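Local coordinates for NLP/P60 family protein (Bacillus cereus ATCC 10987, PDB 3H41), which probably hydrolyses gamma-D-glutamyl-L-lysine bonds in murein peptides, as an NlpC/P60 cysteine peptidase that releases L-Ala-gamma-D-Glu during cell wall degradation, at residues Lys8-Ser14 against Ala64-Val70; Lys114-Val120 against Thr146-Leu151; Leu121-Ala127 against Glu141-Arg147; Gln181-Pro187 against Lys225-Thr230. One frame throughout, in Å; residues are numbered along the deposited sequence.

Interaction 1: residues Lys8-Ser14 against Ala64-Val70; sequences KAFIDVS and ALLGQEV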
# COMPACT_ATOMS: atom_id res chain seq x y z
N LYS A 8 11.82 -7.12 16.41
CA LYS A 8 11.65 -6.08 15.42
C LYS A 8 12.33 -6.50 14.11
O LYS A 8 13.42 -7.07 14.11
CB LYS A 8 12.21 -4.77 15.99
CG LYS A 8 12.04 -3.54 15.15
CD LYS A 8 12.83 -2.32 15.72
CE LYS A 8 12.41 -1.94 17.16
NZ LYS A 8 11.75 -0.60 17.26
N ALA A 9 11.66 -6.30 12.99
CA ALA A 9 12.30 -6.56 11.73
C ALA A 9 11.77 -5.58 10.70
O ALA A 9 10.79 -4.87 10.96
CB ALA A 9 12.12 -8.01 11.29
N PHE A 10 12.42 -5.56 9.55
CA PHE A 10 12.06 -4.64 8.47
C PHE A 10 11.88 -5.38 7.15
O PHE A 10 12.64 -6.27 6.82
CB PHE A 10 13.15 -3.58 8.34
CG PHE A 10 13.25 -2.70 9.58
CD1 PHE A 10 12.43 -1.59 9.73
CD2 PHE A 10 14.07 -3.06 10.61
CE1 PHE A 10 12.48 -0.81 10.88
CE2 PHE A 10 14.13 -2.29 11.76
CZ PHE A 10 13.33 -1.17 11.90
N ILE A 11 10.90 -4.95 6.36
CA ILE A 11 10.71 -5.49 5.01
C ILE A 11 11.93 -5.23 4.12
O ILE A 11 12.37 -4.09 4.02
CB ILE A 11 9.45 -4.88 4.36
CG1 ILE A 11 8.24 -5.10 5.26
CG2 ILE A 11 9.22 -5.45 2.95
CD1 ILE A 11 7.88 -6.52 5.59
N ASP A 12 12.42 -6.28 3.47
CA ASP A 12 13.68 -6.25 2.73
C ASP A 12 13.44 -6.43 1.23
O ASP A 12 14.39 -6.61 0.48
CB ASP A 12 14.67 -7.31 3.27
CG ASP A 12 16.11 -7.10 2.76
OD1 ASP A 12 16.57 -5.95 2.73
OD2 ASP A 12 16.78 -8.08 2.36
N VAL A 13 12.17 -6.32 0.79
CA VAL A 13 11.84 -6.44 -0.62
C VAL A 13 10.99 -5.24 -0.98
O VAL A 13 10.47 -4.52 -0.09
CB VAL A 13 11.12 -7.82 -0.97
CG1 VAL A 13 12.13 -8.96 -0.90
CG2 VAL A 13 9.91 -8.07 -0.06
N SER A 14 10.84 -4.98 -2.27
CA SER A 14 10.08 -3.79 -2.69
C SER A 14 8.68 -3.81 -2.07
O SER A 14 8.23 -2.83 -1.48
CB SER A 14 10.03 -3.65 -4.19
OG SER A 14 9.47 -4.83 -4.76
N ALA A 64 3.29 -5.12 2.55
CA ALA A 64 4.10 -4.14 3.29
C ALA A 64 5.27 -3.75 2.42
O ALA A 64 5.85 -4.61 1.74
CB ALA A 64 4.58 -4.73 4.61
N LEU A 65 5.61 -2.46 2.42
CA LEU A 65 6.68 -1.97 1.55
C LEU A 65 8.09 -2.05 2.15
O LEU A 65 8.27 -2.01 3.37
CB LEU A 65 6.42 -0.52 1.15
CG LEU A 65 5.07 -0.18 0.49
CD1 LEU A 65 4.99 1.32 0.08
CD2 LEU A 65 4.80 -1.12 -0.70
N LEU A 66 9.09 -2.10 1.26
CA LEU A 66 10.50 -1.97 1.62
C LEU A 66 10.68 -0.97 2.76
O LEU A 66 10.18 0.17 2.69
CB LEU A 66 11.31 -1.52 0.41
CG LEU A 66 12.81 -1.40 0.66
CD1 LEU A 66 13.43 -2.76 0.67
CD2 LEU A 66 13.43 -0.46 -0.43
N GLY A 67 11.37 -1.41 3.80
CA GLY A 67 11.64 -0.56 4.96
C GLY A 67 10.57 -0.46 6.03
O GLY A 67 10.84 0.08 7.11
N GLN A 68 9.35 -0.93 5.75
CA GLN A 68 8.28 -0.89 6.74
C GLN A 68 8.66 -1.82 7.90
O GLN A 68 9.28 -2.88 7.69
CB GLN A 68 6.94 -1.30 6.11
CG GLN A 68 5.71 -0.91 6.90
CD GLN A 68 4.43 -0.76 6.03
OE1 GLN A 68 4.41 -1.05 4.81
NE2 GLN A 68 3.37 -0.26 6.67
N GLU A 69 8.35 -1.37 9.13
CA GLU A 69 8.69 -2.12 10.33
C GLU A 69 7.59 -3.12 10.65
O GLU A 69 6.41 -2.83 10.49
CB GLU A 69 8.87 -1.20 11.51
CG GLU A 69 9.48 -1.89 12.74
CD GLU A 69 9.79 -0.90 13.87
OE1 GLU A 69 10.30 0.21 13.59
OE2 GLU A 69 9.53 -1.23 15.05
N VAL A 70 7.98 -4.29 11.14
CA VAL A 70 7.06 -5.30 11.56
C VAL A 70 7.50 -5.84 12.94
O VAL A 70 8.68 -5.76 13.29
CB VAL A 70 6.95 -6.49 10.55
CG1 VAL A 70 6.65 -5.98 9.10
CG2 VAL A 70 8.18 -7.40 10.59
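Ile11 plugs the turn of segment 64-70, and this is the tight part of the contact. Its CB sits 3.3 Å from Leu65 O. CG1 points anti to its own carbonyl carbon (chi1 -55°), and CD1 touches both Ala64 CB and Val70 CG1, the latter at 3.8 Å. The Ile11 backbone is held at both its N and its O: N donates to Gln68 O, and O accepts from Gly67 N at 2.9 Å. Further on, Leu66 N bonds to Ser14 O, and Leu66 CB presses on Val13 O at 3.2 Å. Gln68, last in the turn, extends OE1 to Leu65 N, 3.0 Å away in the carbonyl plane; its NE2 bonds to His85 O.

The looser, solvent side is Lys8 and the Glu69 carboxylate. Lys8 NZ forms a salt bridge with Glu69 OE2 at 3.2 Å, arriving from above the carboxylate plane. The extended Glu69 chain runs beside the Phe10 ring, with ring and carboxylate planes 66° apart.

Ala9 and Val70 form an antiparallel hydrogen-bonded pair, followed by the non-hydrogen-bonded pair Phe10 and Glu69. The type II turn links strands 60-65 and 69-76, and 8-11 pairs with 69-76 inside the five-stranded antiparallel sheet of an SH3-like domain.

Interaction 2: residues Lys114-Val120 against Thr146-Leu151; sequences KTNEPFV and TRLPLL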
# COMPACT_ATOMS: atom_id res chain seq x y z
N LYS A 114 17.96 4.92 12.37
CA LYS A 114 17.65 6.06 11.53
C LYS A 114 16.17 6.11 11.14
O LYS A 114 15.78 6.95 10.36
CB LYS A 114 18.54 6.04 10.29
CG LYS A 114 20.02 6.40 10.56
CD LYS A 114 20.85 6.27 9.27
CE LYS A 114 22.14 7.09 9.31
NZ LYS A 114 21.91 8.56 9.16
N THR A 115 15.35 5.24 11.73
CA THR A 115 13.93 5.14 11.39
C THR A 115 13.16 6.41 11.71
O THR A 115 12.11 6.66 11.14
CB THR A 115 13.23 4.01 12.18
OG1 THR A 115 13.27 4.30 13.58
CG2 THR A 115 13.89 2.65 11.90
N ASN A 116 13.65 7.18 12.67
CA ASN A 116 12.98 8.41 13.07
C ASN A 116 13.65 9.68 12.52
O ASN A 116 13.32 10.79 12.97
CB ASN A 116 12.91 8.49 14.60
CG ASN A 116 11.90 7.51 15.18
OD1 ASN A 116 12.27 6.59 15.92
ND2 ASN A 116 10.63 7.69 14.82
N GLU A 117 14.54 9.51 11.54
CA GLU A 117 15.23 10.63 10.89
C GLU A 117 14.46 11.05 9.64
O GLU A 117 13.56 10.32 9.20
CB GLU A 117 16.70 10.24 10.57
CG GLU A 117 17.60 10.17 11.83
CD GLU A 117 19.12 9.92 11.58
OE1 GLU A 117 19.58 9.90 10.39
OE2 GLU A 117 19.85 9.76 12.61
N PRO A 118 14.79 12.24 9.07
CA PRO A 118 14.17 12.66 7.82
C PRO A 118 14.34 11.60 6.72
O PRO A 118 15.34 10.87 6.71
CB PRO A 118 14.90 13.96 7.48
CG PRO A 118 15.30 14.52 8.86
CD PRO A 118 15.67 13.28 9.63
N PHE A 119 13.35 11.50 5.85
CA PHE A 119 13.27 10.41 4.88
C PHE A 119 12.83 10.92 3.53
O PHE A 119 12.26 12.00 3.39
CB PHE A 119 12.37 9.28 5.35
CG PHE A 119 10.92 9.66 5.60
CD1 PHE A 119 10.04 9.91 4.54
CD2 PHE A 119 10.40 9.66 6.89
CE1 PHE A 119 8.72 10.25 4.77
CE2 PHE A 119 9.07 10.00 7.14
CZ PHE A 119 8.23 10.31 6.07
N VAL A 120 13.11 10.10 2.51
CA VAL A 120 12.66 10.32 1.17
C VAL A 120 11.45 9.44 0.98
O VAL A 120 11.47 8.25 1.34
CB VAL A 120 13.74 9.93 0.13
CG1 VAL A 120 13.18 10.05 -1.31
CG2 VAL A 120 15.00 10.82 0.30
N THR A 146 7.04 4.25 -0.50
CA THR A 146 8.25 3.72 0.16
C THR A 146 8.96 4.89 0.85
O THR A 146 9.07 5.98 0.26
CB THR A 146 9.17 3.05 -0.87
OG1 THR A 146 8.46 1.94 -1.52
CG2 THR A 146 10.50 2.57 -0.22
N ARG A 147 9.40 4.70 2.10
CA ARG A 147 10.13 5.71 2.85
C ARG A 147 11.47 5.14 3.26
O ARG A 147 11.52 4.10 3.88
CB ARG A 147 9.39 6.15 4.10
CG ARG A 147 8.01 6.72 3.87
CD ARG A 147 6.91 5.68 4.21
NE ARG A 147 5.59 6.24 3.94
CZ ARG A 147 4.98 7.14 4.72
NH1 ARG A 147 5.53 7.56 5.85
NH2 ARG A 147 3.80 7.61 4.37
N LEU A 148 12.55 5.84 2.90
CA LEU A 148 13.88 5.45 3.32
C LEU A 148 14.65 6.65 3.89
O LEU A 148 14.51 7.77 3.38
CB LEU A 148 14.65 4.83 2.16
CG LEU A 148 14.04 3.55 1.56
CD1 LEU A 148 14.62 3.30 0.17
CD2 LEU A 148 14.23 2.32 2.45
N PRO A 149 15.46 6.41 4.92
CA PRO A 149 16.17 7.55 5.52
C PRO A 149 17.07 8.30 4.51
O PRO A 149 17.79 7.67 3.73
CB PRO A 149 17.04 6.90 6.59
CG PRO A 149 16.40 5.60 6.90
CD PRO A 149 15.73 5.16 5.64
N LEU A 150 17.03 9.62 4.55
CA LEU A 150 17.80 10.45 3.67
C LEU A 150 19.21 10.52 4.23
O LEU A 150 19.38 10.84 5.41
CB LEU A 150 17.22 11.86 3.62
CG LEU A 150 17.95 12.95 2.81
CD1 LEU A 150 17.94 12.64 1.32
CD2 LEU A 150 17.28 14.30 3.12
N LEU A 151 20.20 10.24 3.38
CA LEU A 151 21.59 10.42 3.77
C LEU A 151 22.21 11.72 3.24
O LEU A 151 22.99 12.36 3.95
CB LEU A 151 22.41 9.23 3.34
CG LEU A 151 21.98 7.87 3.87
CD1 LEU A 151 22.74 6.77 3.14
CD2 LEU A 151 22.16 7.76 5.38
O HOH W 1 19.89 9.54 7.62
O HOH W 2 17.76 11.58 7.47
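Phe119 and Arg147 lie side by side and point the same way on neighbouring antiparallel strands, 119-122 and 147-153, of the second SH3-like domain. Arg147 CG sits over one face of the phenyl ring, 4.1 Å from its centroid, in a CH-pi contact. The arginine chain bends at chi2 (102°) and carries the guanidinium along the ring, the two planes 37° apart. The polar end of Arg147 reaches beyond the strands to Gln181. The first torsion of Phe119 (chi1 61°) sets its CG between the backbone N and the carbonyl carbon, which tucks the ring beside Arg147.

Val120 and Leu150 meet differently. Their side chains cross at about a right angle, and CG2 of Val120 touches CD1 of Leu150 at 3.6 Å. Val120 is also gripped through its backbone: its N donates to Leu148 O and its O accepts from Leu148 N. Phe119 and Pro149 form the adjoining non-hydrogen-bonded pair, with side chains that diverge. The proline ring instead packs by CG and CB on Lys114, whose CB is 4.0 Å from Pro149 CG.

At the outer end Lys114 stretches across Leu151 at about a right angle. Its NZ makes a salt bridge with Glu117 OE1 at 3.0 Å. The same NZ donates to a water 2.7 Å away, and that water lies 2.6 Å from Leu150 O.

Interaction 3: residues Leu121-Ala127 against Glu141-Arg147; sequences LVTKPTA and EVSYNTR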
# COMPACT_ATOMS: atom_id res chain seq x y z
N LEU A 121 10.38 10.03 0.47
CA LEU A 121 9.15 9.31 0.16
C LEU A 121 9.08 9.21 -1.37
O LEU A 121 9.24 10.20 -2.07
CB LEU A 121 7.92 10.04 0.70
CG LEU A 121 6.62 9.20 0.54
CD1 LEU A 121 5.89 8.99 1.80
CD2 LEU A 121 5.76 9.93 -0.47
N VAL A 122 8.91 8.00 -1.89
CA VAL A 122 8.90 7.81 -3.31
C VAL A 122 7.52 8.30 -3.81
O VAL A 122 6.50 7.86 -3.29
CB VAL A 122 9.10 6.33 -3.64
CG1 VAL A 122 8.92 6.08 -5.13
CG2 VAL A 122 10.46 5.88 -3.19
N THR A 123 7.50 9.19 -4.80
CA THR A 123 6.29 9.93 -5.16
C THR A 123 5.81 9.67 -6.60
O THR A 123 4.88 10.31 -7.06
CB THR A 123 6.47 11.45 -4.92
OG1 THR A 123 7.70 11.89 -5.51
CG2 THR A 123 6.50 11.73 -3.41
N LYS A 124 6.47 8.79 -7.33
CA LYS A 124 5.95 8.25 -8.57
C LYS A 124 5.41 6.82 -8.34
O LYS A 124 5.79 6.16 -7.39
CB LYS A 124 7.06 8.19 -9.62
CG LYS A 124 7.57 9.57 -10.02
CD LYS A 124 6.61 10.24 -10.98
CE LYS A 124 7.24 11.49 -11.62
NZ LYS A 124 7.50 12.55 -10.59
N PRO A 125 4.57 6.32 -9.25
CA PRO A 125 3.94 5.00 -9.02
C PRO A 125 4.92 3.88 -8.67
O PRO A 125 4.72 3.12 -7.71
CB PRO A 125 3.24 4.72 -10.36
CG PRO A 125 2.91 6.12 -10.87
CD PRO A 125 4.11 6.94 -10.52
N THR A 126 5.98 3.78 -9.46
CA THR A 126 7.18 3.10 -9.01
C THR A 126 8.39 3.93 -9.47
O THR A 126 8.26 4.85 -10.29
CB THR A 126 7.32 1.67 -9.57
OG1 THR A 126 7.52 1.69 -11.00
CG2 THR A 126 6.12 0.77 -9.19
N ALA A 127 9.55 3.61 -8.93
CA ALA A 127 10.79 4.28 -9.35
C ALA A 127 11.93 3.32 -9.18
O ALA A 127 11.81 2.39 -8.39
CB ALA A 127 11.05 5.53 -8.46
N GLU A 141 13.42 -1.79 -8.21
CA GLU A 141 12.21 -1.01 -8.50
C GLU A 141 11.35 -0.93 -7.22
O GLU A 141 10.87 -1.96 -6.72
CB GLU A 141 11.42 -1.64 -9.63
CG GLU A 141 10.21 -0.79 -10.02
CD GLU A 141 9.40 -1.38 -11.19
OE1 GLU A 141 9.73 -2.46 -11.69
OE2 GLU A 141 8.43 -0.74 -11.64
N VAL A 142 11.10 0.29 -6.74
CA VAL A 142 10.37 0.48 -5.49
C VAL A 142 9.02 1.17 -5.75
O VAL A 142 8.85 1.93 -6.74
CB VAL A 142 11.18 1.26 -4.46
CG1 VAL A 142 12.37 0.40 -3.98
CG2 VAL A 142 11.68 2.60 -5.02
N SER A 143 8.09 0.94 -4.83
CA SER A 143 6.76 1.52 -4.91
C SER A 143 6.62 2.96 -4.38
O SER A 143 7.25 3.33 -3.42
CB SER A 143 5.81 0.65 -4.08
OG SER A 143 4.52 1.23 -3.94
N TYR A 144 5.74 3.72 -5.01
CA TYR A 144 5.10 4.87 -4.40
C TYR A 144 4.89 4.56 -2.92
O TYR A 144 4.47 3.46 -2.54
CB TYR A 144 3.72 5.11 -5.06
CG TYR A 144 3.05 6.34 -4.52
CD1 TYR A 144 3.49 7.60 -4.90
CD2 TYR A 144 2.04 6.26 -3.56
CE1 TYR A 144 2.90 8.75 -4.39
CE2 TYR A 144 1.46 7.42 -3.01
CZ TYR A 144 1.91 8.67 -3.44
OH TYR A 144 1.40 9.88 -2.94
N ASN A 145 5.22 5.53 -2.10
CA ASN A 145 4.95 5.50 -0.65
C ASN A 145 6.00 4.74 0.17
O ASN A 145 5.85 4.60 1.37
CB ASN A 145 3.56 4.93 -0.32
CG ASN A 145 3.11 5.25 1.10
OD1 ASN A 145 3.31 6.38 1.60
ND2 ASN A 145 2.55 4.24 1.78
N THR A 146 7.04 4.25 -0.50
CA THR A 146 8.25 3.72 0.16
C THR A 146 8.96 4.89 0.85
O THR A 146 9.07 5.98 0.26
CB THR A 146 9.17 3.05 -0.87
OG1 THR A 146 8.46 1.94 -1.52
CG2 THR A 146 10.50 2.57 -0.22
N ARG A 147 9.40 4.70 2.10
CA ARG A 147 10.13 5.71 2.85
C ARG A 147 11.47 5.14 3.26
O ARG A 147 11.52 4.10 3.88
CB ARG A 147 9.39 6.15 4.10
CG ARG A 147 8.01 6.72 3.87
CD ARG A 147 6.91 5.68 4.21
NE ARG A 147 5.59 6.24 3.94
CZ ARG A 147 4.98 7.14 4.72
NH1 ARG A 147 5.53 7.56 5.85
NH2 ARG A 147 3.80 7.61 4.37
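Two short antiparallel ladders join segments 121-127 and 141-147, and the register slips by one residue between them. In the first, Leu121 faces Arg147 as a non-hydrogen-bonded pair, and Val122 N donates to Thr146 O. In the second, Thr126 faces Ser143, and Ala127 and Val142 form a hydrogen-bonded pair. A type II turn from Ser143 to Thr146 fills the gap between the ladders. Its Asn145 N reaches Val122 O at 2.9 Å with a nearly straight bond of 176°. Tyr144 N donates to Pro125 O from well above the carbonyl plane.

Tyr144 brings its ring edge to the 123-125 loop. Thr123 C and Lys124 O lie near the ring plane, with Thr123 C 3.5 Å from CD1. Tyr144 CG is anti to the backbone N (chi1 -176°), which lays the ring along this loop and sends the hydroxyl out to Ser226. Val122 CG2 packs on Val142 CG2 at 3.9 Å. Leu121 CD1 covers one face of the Arg147 guanidinium, 3.5 Å from NE. In the plane of that group NE and NH2 both grip Asn145 OD1, NH2 at 3.1 Å.

At the far end Thr126 OG1 donates to Glu141 OE2 at 2.7 Å, on the anti lone pair of the carboxylate. Trp40 NE1 also bonds to this oxygen. Thr146 OG1 and Thr146 N both donate to Ser143 O, which closes the turn. Two donors on Glu141 OE2 would be expected to stabilise its negative charge, and the N-H pair on the single oxygen Asn145 OD1 and the NH1 bond to Gln181 OE1 limit the Arg147 guanidinium's rotation.

Interaction 4: residues Gln181-Pro187 against Lys225-Thr230; sequences QNDIPTP and KSHGIT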
# COMPACT_ATOMS: atom_id res chain seq x y z
N GLN A 181 6.42 11.41 9.29
CA GLN A 181 5.03 11.19 8.81
C GLN A 181 4.20 12.37 9.26
O GLN A 181 3.39 12.95 8.50
CB GLN A 181 4.45 9.89 9.39
CG GLN A 181 2.94 9.60 9.13
CD GLN A 181 2.62 9.22 7.67
OE1 GLN A 181 3.53 9.09 6.86
NE2 GLN A 181 1.32 9.08 7.34
N ASN A 182 4.46 12.74 10.51
CA ASN A 182 3.76 13.83 11.16
C ASN A 182 4.03 15.17 10.52
O ASN A 182 3.25 16.10 10.71
CB ASN A 182 4.15 13.89 12.63
CG ASN A 182 4.11 12.52 13.29
OD1 ASN A 182 4.95 11.64 13.00
ND2 ASN A 182 3.15 12.32 14.19
N ASP A 183 5.13 15.28 9.78
CA ASP A 183 5.45 16.55 9.13
C ASP A 183 5.17 16.61 7.63
O ASP A 183 5.60 17.56 6.96
CB ASP A 183 6.90 16.92 9.40
CG ASP A 183 7.13 17.19 10.85
OD1 ASP A 183 6.38 18.02 11.40
OD2 ASP A 183 8.02 16.54 11.43
N ILE A 184 4.47 15.61 7.10
CA ILE A 184 4.01 15.69 5.73
C ILE A 184 2.90 16.72 5.77
O ILE A 184 2.06 16.67 6.63
CB ILE A 184 3.52 14.34 5.17
CG1 ILE A 184 4.69 13.36 5.11
CG2 ILE A 184 2.89 14.55 3.78
CD1 ILE A 184 4.25 11.90 4.82
N PRO A 185 2.94 17.70 4.89
CA PRO A 185 1.90 18.71 4.96
C PRO A 185 0.51 18.15 4.76
O PRO A 185 0.33 17.14 4.04
CB PRO A 185 2.25 19.63 3.82
CG PRO A 185 3.76 19.45 3.65
CD PRO A 185 3.95 18.02 3.87
N THR A 186 -0.47 18.82 5.36
CA THR A 186 -1.87 18.44 5.17
C THR A 186 -2.31 18.64 3.75
O THR A 186 -2.15 19.72 3.19
CB THR A 186 -2.79 19.25 6.10
OG1 THR A 186 -2.41 18.97 7.44
CG2 THR A 186 -4.26 18.79 5.95
N PRO A 187 -2.85 17.59 3.12
CA PRO A 187 -3.17 17.71 1.69
C PRO A 187 -4.46 18.48 1.45
O PRO A 187 -5.35 18.43 2.25
CB PRO A 187 -3.37 16.24 1.23
CG PRO A 187 -3.81 15.54 2.49
CD PRO A 187 -3.05 16.22 3.63
N LYS A 225 -2.08 7.79 3.38
CA LYS A 225 -0.89 7.60 4.18
C LYS A 225 0.30 8.38 3.63
O LYS A 225 1.07 8.98 4.41
CB LYS A 225 -0.53 6.12 4.26
CG LYS A 225 0.66 5.90 5.19
CD LYS A 225 0.56 4.68 6.05
CE LYS A 225 1.87 4.46 6.82
NZ LYS A 225 2.19 3.00 7.03
N SER A 226 0.39 8.41 2.31
CA SER A 226 1.46 9.15 1.61
C SER A 226 1.37 10.65 1.77
O SER A 226 2.34 11.37 1.47
CB SER A 226 1.48 8.78 0.12
OG SER A 226 0.37 9.31 -0.61
N HIS A 227 0.21 11.13 2.20
CA HIS A 227 -0.04 12.54 2.48
C HIS A 227 -0.20 12.81 3.98
O HIS A 227 -0.79 13.83 4.41
CB HIS A 227 -1.29 13.02 1.71
CG HIS A 227 -1.06 13.13 0.24
ND1 HIS A 227 -0.38 14.19 -0.32
CD2 HIS A 227 -1.35 12.29 -0.79
CE1 HIS A 227 -0.32 14.03 -1.63
NE2 HIS A 227 -0.88 12.88 -1.94
N GLY A 228 0.35 11.90 4.78
CA GLY A 228 0.47 12.09 6.25
C GLY A 228 -0.74 11.69 7.10
O GLY A 228 -0.76 11.95 8.30
N ILE A 229 -1.73 11.07 6.50
CA ILE A 229 -2.97 10.70 7.23
C ILE A 229 -3.13 9.18 7.22
O ILE A 229 -3.33 8.57 6.17
CB ILE A 229 -4.20 11.39 6.62
CG1 ILE A 229 -4.02 12.90 6.63
CG2 ILE A 229 -5.48 10.94 7.37
CD1 ILE A 229 -5.15 13.67 6.04
N THR A 230 -2.99 8.56 8.38
CA THR A 230 -3.04 7.11 8.47
C THR A 230 -4.48 6.71 8.76
O THR A 230 -5.04 7.12 9.78
CB THR A 230 -2.12 6.61 9.58
OG1 THR A 230 -0.78 7.01 9.25
CG2 THR A 230 -2.19 5.09 9.67
O HOH W 3 -0.33 9.68 9.93
O HOH W 4 1.17 14.47 8.88
O HOH W 5 -0.57 15.33 6.66
O HOH W 6 0.47 16.30 1.56
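A Schellman motif ends the helix 218-225, and the loop that leads into helix 189-197 packs on it. Gly228, with positive phi, is the C-prime residue. Gly228 N bonds to Lys225 O, and Ile229 N bonds to Tyr224 O. Gln181 adds a further bond to this helix end. Its NE2 donates to Lys225 O at 2.9 Å, in the carbonyl plane and on a lone pair, so Lys225 O accepts two bonds. The glutamine chain turns at chi2 (71°), which brings the amide over Gly228, with NE2 3.3 Å from Gly228 CA. The other amide atom, OE1, bonds to Arg147.

Ile184 points into the turn. Its CG2 lies 3.6 Å from His227 C, and CD1 reaches Ser226 O. Pro187 is the second apolar contact. Its CG touches His227 CB at 3.6 Å, and the two side chains meet at a slant. Pro187 CD rests on His227 O at 3.4 Å and comes near Ile229 CD1. The imidazole itself is held by Thr195 through NE2.

Waters bridge polar atoms of the two segments. One is shared by Gln181 NE2, Gly228 O and Thr230 OG1, 2.8 Å from the last. Another joins Pro185 O to His227 ND1, in the plane of the imidazole. A third lies 2.7 Å from His227 O and 3.0 Å from Ile184 O, bridging the two carbonyls. Here the linker from the second SH3-like domain packs on a Schellman C-cap of the NlpC/P60 catalytic domain.

Interaction 1 is the most buried contact, and its chemistry is mainly backbone bonding and apolar packing. Interactions 2 and 3 share strand 119-122 and the residues Thr146 and Arg147, and they continue one another along the same edge of that strand. Interaction 2 combines strand bonds, apolar packing and a CH-pi contact with a charged, watered rim, whereas interaction 3 has more buried polar side chains. Interaction 4 lies at a domain junction and combines apolar packing on a helix end with bridging waters. Leu65 of interaction 1 packs on the 143-146 turn of interaction 3. Interaction 4 meets that region through bonds from Arg147 to Gln181 and from Tyr144 to Ser226.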